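Long-range contact in restriction endonuclease AspBHI (Azoarcus sp., PDB 4OC8), which cleaves DNA in a modification-dependent manner as a tetramer, probably recognising DNA with its N-terminal part and cutting it with its C-terminal nuclease part: residues L104-H112 with P142-L153. Numbering follows the deposited sequence.
Sequences LRQIFDWAH and PGSPALAATEDL. With PO4 (phosphate ion), chain H.
The ring of Phe108 is held between Pro142 and Leu153, the residues that flank the loop. Pro142 CB sits over one face, 4.0 Å from the ring centroid, and Leu153 CB covers the opposite face, 16° off the ring normal; both are CH-pi contacts offset toward the rim. Asp152 meets the same ring at its edge: OD2 lies in the ring plane, and the carboxylate stands almost perpendicular to the phenyl (89°). The same oxygen accepts a hydrogen bond from His112 NE2 (2.6 Å to Asp152 OD2). The bond is nearly straight and lies in the imidazole plane, on the syn side of OD2 but tilted out of the carboxylate plane. With CG between the backbone N and the carbonyl carbon (chi1 61°), the carboxylate of Asp152 lies against both rings. Ala149 O lies at the imidazole edge, 3.1 Å from His112 CE1, and there too ND1 donates to O1 of a phosphate ion, probably from the crystallisation liquor; this setting between carboxylate and phosphate would probably favour a cationic imidazole.

Helix 100-113 packs against the connection between strands 133-142 and 153-160 within the AspBHI N-terminal family region, of the PUA clan. Strand 163-174 backs the contact, Phe172 meeting Phe108 edge-to-face and Val171 pairing through its backbone with Gly143 and Asp152. Beside the Phe108 sandwich, Ile107 CG2 touches Pro142 CG at 3.6 Å, the two side chains crossing at about a right angle, while Ala111 CB rests against Pro142 CB. Toward the start of the helix segment, Leu153 CD1 approaches Leu104 CB at 4.3 Å. The second subunit completes the phosphate site with Lys158 NZ and Thr159 N, and its Arg164 forms a salt bridge with Asp109, one turn before His112.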
loop_
_atom_site.group_PDB
_atom_site.type_symbol
_atom_site.label_atom_id
_atom_site.label_comp_id
_atom_site.label_asym_id
_atom_site.label_seq_id
_atom_site.Cartn_x
_atom_site.Cartn_y
_atom_site.Cartn_z
ATOM N N LEU A 104 13.903 25.983 8.584
ATOM C CA LEU A 104 13.179 25.009 7.768
ATOM C C LEU A 104 12.256 25.712 6.779
ATOM O O LEU A 104 12.197 25.373 5.585
ATOM C CB LEU A 104 12.378 24.061 8.659
ATOM C CG LEU A 104 13.198 23.029 9.434
ATOM C CD1 LEU A 104 12.313 22.202 10.357
ATOM C CD2 LEU A 104 13.955 22.125 8.475
ATOM N N ARG A 105 11.554 26.714 7.287
ATOM C CA ARG A 105 10.595 27.452 6.497
ATOM C C ARG A 105 11.305 28.115 5.340
ATOM O O ARG A 105 10.838 28.070 4.210
ATOM C CB ARG A 105 9.909 28.511 7.351
ATOM C CG ARG A 105 9.023 29.420 6.547
ATOM C CD ARG A 105 8.736 30.703 7.271
ATOM N NE ARG A 105 7.770 31.503 6.528
ATOM C CZ ARG A 105 7.277 32.659 6.960
ATOM N NH1 ARG A 105 7.666 33.148 8.133
ATOM N NH2 ARG A 105 6.397 33.325 6.220
ATOM N N GLN A 106 12.448 28.723 5.631
ATOM C CA GLN A 106 13.191 29.470 4.624
ATOM C C GLN A 106 13.755 28.541 3.548
ATOM O O GLN A 106 13.663 28.829 2.360
ATOM C CB GLN A 106 14.305 30.286 5.286
ATOM C CG GLN A 106 14.881 31.381 4.407
ATOM C CD GLN A 106 13.814 32.297 3.820
ATOM O OE1 GLN A 106 13.561 32.283 2.611
ATOM N NE2 GLN A 106 13.189 33.103 4.674
ATOM N N ILE A 107 14.328 27.424 3.979
ATOM C CA ILE A 107 14.857 26.409 3.075
ATOM C C ILE A 107 13.785 25.852 2.136
ATOM O O ILE A 107 13.983 25.796 0.917
ATOM C CB ILE A 107 15.482 25.253 3.868
ATOM C CG1 ILE A 107 16.755 25.724 4.567
ATOM C CG2 ILE A 107 15.792 24.082 2.964
ATOM C CD1 ILE A 107 17.399 24.653 5.409
ATOM N N PHE A 108 12.647 25.444 2.691
ATOM C CA PHE A 108 11.573 24.931 1.839
ATOM C C PHE A 108 10.977 26.017 0.946
ATOM O O PHE A 108 10.537 25.744 -0.178
ATOM C CB PHE A 108 10.512 24.192 2.661
ATOM C CG PHE A 108 10.943 22.817 3.075
ATOM C CD1 PHE A 108 11.681 22.626 4.232
ATOM C CD2 PHE A 108 10.653 21.719 2.281
ATOM C CE1 PHE A 108 12.106 21.364 4.601
ATOM C CE2 PHE A 108 11.073 20.455 2.645
ATOM C CZ PHE A 108 11.800 20.277 3.806
ATOM N N ASP A 109 10.999 27.251 1.442
ATOM C CA ASP A 109 10.608 28.417 0.656
ATOM C C ASP A 109 11.484 28.518 -0.584
ATOM O O ASP A 109 10.980 28.636 -1.701
ATOM C CB ASP A 109 10.745 29.703 1.476
ATOM C CG ASP A 109 9.501 30.025 2.280
ATOM O OD1 ASP A 109 8.624 29.142 2.420
ATOM O OD2 ASP A 109 9.409 31.166 2.785
ATOM N N TRP A 110 12.798 28.466 -0.375
ATOM C CA TRP A 110 13.763 28.572 -1.462
ATOM C C TRP A 110 13.590 27.433 -2.448
ATOM O O TRP A 110 13.447 27.663 -3.647
ATOM C CB TRP A 110 15.192 28.583 -0.920
ATOM C CG TRP A 110 15.564 29.860 -0.251
ATOM C CD1 TRP A 110 15.088 31.104 -0.540
ATOM C CD2 TRP A 110 16.478 30.021 0.840
ATOM N NE1 TRP A 110 15.654 32.032 0.299
ATOM C CE2 TRP A 110 16.509 31.393 1.156
ATOM C CE3 TRP A 110 17.271 29.139 1.578
ATOM C CZ2 TRP A 110 17.313 31.903 2.172
ATOM C CZ3 TRP A 110 18.060 29.648 2.592
ATOM C CH2 TRP A 110 18.076 31.017 2.880
ATOM N N ALA A 111 13.598 26.207 -1.934
ATOM C CA ALA A 111 13.399 25.029 -2.765
ATOM C C ALA A 111 12.136 25.129 -3.620
ATOM O O ALA A 111 12.132 24.712 -4.775
ATOM C CB ALA A 111 13.360 23.783 -1.908
ATOM N N HIS A 112 11.072 25.697 -3.062
ATOM C CA HIS A 112 9.805 25.771 -3.789
ATOM C C HIS A 112 9.674 26.960 -4.733
ATOM O O HIS A 112 8.889 26.918 -5.680
ATOM C CB HIS A 112 8.614 25.710 -2.823
ATOM C CG HIS A 112 8.240 24.314 -2.438
ATOM N ND1 HIS A 112 7.181 23.648 -3.009
ATOM C CD2 HIS A 112 8.824 23.443 -1.583
ATOM C CE1 HIS A 112 7.110 22.427 -2.504
ATOM N NE2 HIS A 112 8.096 22.277 -1.640
ATOM N N PRO A 142 15.705 18.954 0.367
ATOM C CA PRO A 142 14.301 19.120 0.753
ATOM C C PRO A 142 13.359 18.416 -0.210
ATOM O O PRO A 142 13.593 18.423 -1.417
ATOM C CB PRO A 142 14.089 20.630 0.645
ATOM C CG PRO A 142 15.442 21.211 0.814
ATOM C CD PRO A 142 16.373 20.250 0.163
ATOM N N GLY A 143 12.301 17.815 0.325
ATOM C CA GLY A 143 11.281 17.196 -0.498
ATOM C C GLY A 143 11.518 15.721 -0.741
ATOM O O GLY A 143 12.421 15.109 -0.167
ATOM N N SER A 144 10.676 15.148 -1.591
ATOM C CA SER A 144 10.770 13.744 -1.956
ATOM C C SER A 144 10.129 13.545 -3.322
ATOM O O SER A 144 9.172 14.238 -3.669
ATOM C CB SER A 144 10.069 12.867 -0.915
ATOM O OG SER A 144 10.161 11.491 -1.247
ATOM N N PRO A 145 10.664 12.605 -4.111
ATOM C CA PRO A 145 10.049 12.246 -5.393
ATOM C C PRO A 145 8.729 11.480 -5.233
ATOM O O PRO A 145 8.043 11.278 -6.230
ATOM C CB PRO A 145 11.105 11.348 -6.047
ATOM C CG PRO A 145 11.919 10.829 -4.917
ATOM C CD PRO A 145 11.961 11.934 -3.914
ATOM N N ALA A 146 8.380 11.063 -4.017
ATOM C CA ALA A 146 7.149 10.294 -3.810
ATOM C C ALA A 146 6.025 11.085 -3.139
ATOM O O ALA A 146 4.909 10.581 -2.987
ATOM C CB ALA A 146 7.434 9.035 -3.027
ATOM N N LEU A 147 6.313 12.319 -2.740
ATOM C CA LEU A 147 5.319 13.133 -2.051
ATOM C C LEU A 147 4.735 14.222 -2.924
ATOM O O LEU A 147 5.360 14.677 -3.884
ATOM C CB LEU A 147 5.908 13.765 -0.791
ATOM C CG LEU A 147 6.170 12.791 0.353
ATOM C CD1 LEU A 147 6.634 13.541 1.584
ATOM C CD2 LEU A 147 4.919 11.983 0.643
ATOM N N ALA A 148 3.523 14.634 -2.575
ATOM C CA ALA A 148 2.909 15.801 -3.178
ATOM C C ALA A 148 3.731 17.023 -2.792
ATOM O O ALA A 148 4.383 17.030 -1.747
ATOM C CB ALA A 148 1.479 15.943 -2.701
ATOM N N ALA A 149 3.708 18.047 -3.638
ATOM C CA ALA A 149 4.508 19.248 -3.414
ATOM C C ALA A 149 4.204 19.896 -2.073
ATOM O O ALA A 149 5.120 20.288 -1.347
ATOM C CB ALA A 149 4.294 20.245 -4.537
ATOM N N THR A 150 2.917 19.987 -1.743
ATOM C CA THR A 150 2.474 20.695 -0.547
ATOM C C THR A 150 2.747 19.956 0.759
ATOM O O THR A 150 2.634 20.540 1.836
ATOM C CB THR A 150 0.974 21.019 -0.609
ATOM O OG1 THR A 150 0.246 19.830 -0.931
ATOM C CG2 THR A 150 0.699 22.073 -1.666
ATOM N N GLU A 151 3.115 18.685 0.670
ATOM C CA GLU A 151 3.221 17.859 1.868
ATOM C C GLU A 151 4.651 17.596 2.340
ATOM O O GLU A 151 4.879 16.696 3.145
ATOM C CB GLU A 151 2.472 16.536 1.665
ATOM C CG GLU A 151 0.953 16.695 1.591
ATOM C CD GLU A 151 0.225 15.378 1.376
ATOM O OE1 GLU A 151 0.872 14.395 0.953
ATOM O OE2 GLU A 151 -0.998 15.328 1.632
ATOM N N ASP A 152 5.612 18.375 1.851
ATOM C CA ASP A 152 7.010 18.156 2.228
ATOM C C ASP A 152 7.416 18.890 3.510
ATOM O O ASP A 152 8.348 18.484 4.202
ATOM C CB ASP A 152 7.967 18.475 1.069
ATOM C CG ASP A 152 7.899 19.927 0.618
ATOM O OD1 ASP A 152 6.891 20.614 0.902
ATOM O OD2 ASP A 152 8.862 20.375 -0.042
ATOM N N LEU A 153 6.718 19.972 3.824
ATOM C CA LEU A 153 6.908 20.653 5.094
ATOM C C LEU A 153 5.545 21.029 5.659
ATOM O O LEU A 153 4.870 21.907 5.118
ATOM C CB LEU A 153 7.764 21.905 4.920
ATOM C CG LEU A 153 7.920 22.709 6.214
ATOM C CD1 LEU A 153 8.881 22.007 7.170
ATOM C CD2 LEU A 153 8.360 24.135 5.937
HETATM P P PO4 H . 3.848 24.221 -4.526
HETATM O O1 PO4 H . 5.104 24.940 -4.967
HETATM O O2 PO4 H . 4.129 23.551 -3.199
HETATM O O3 PO4 H . 2.705 25.204 -4.379
HETATM O O4 PO4 H . 3.457 23.193 -5.563
#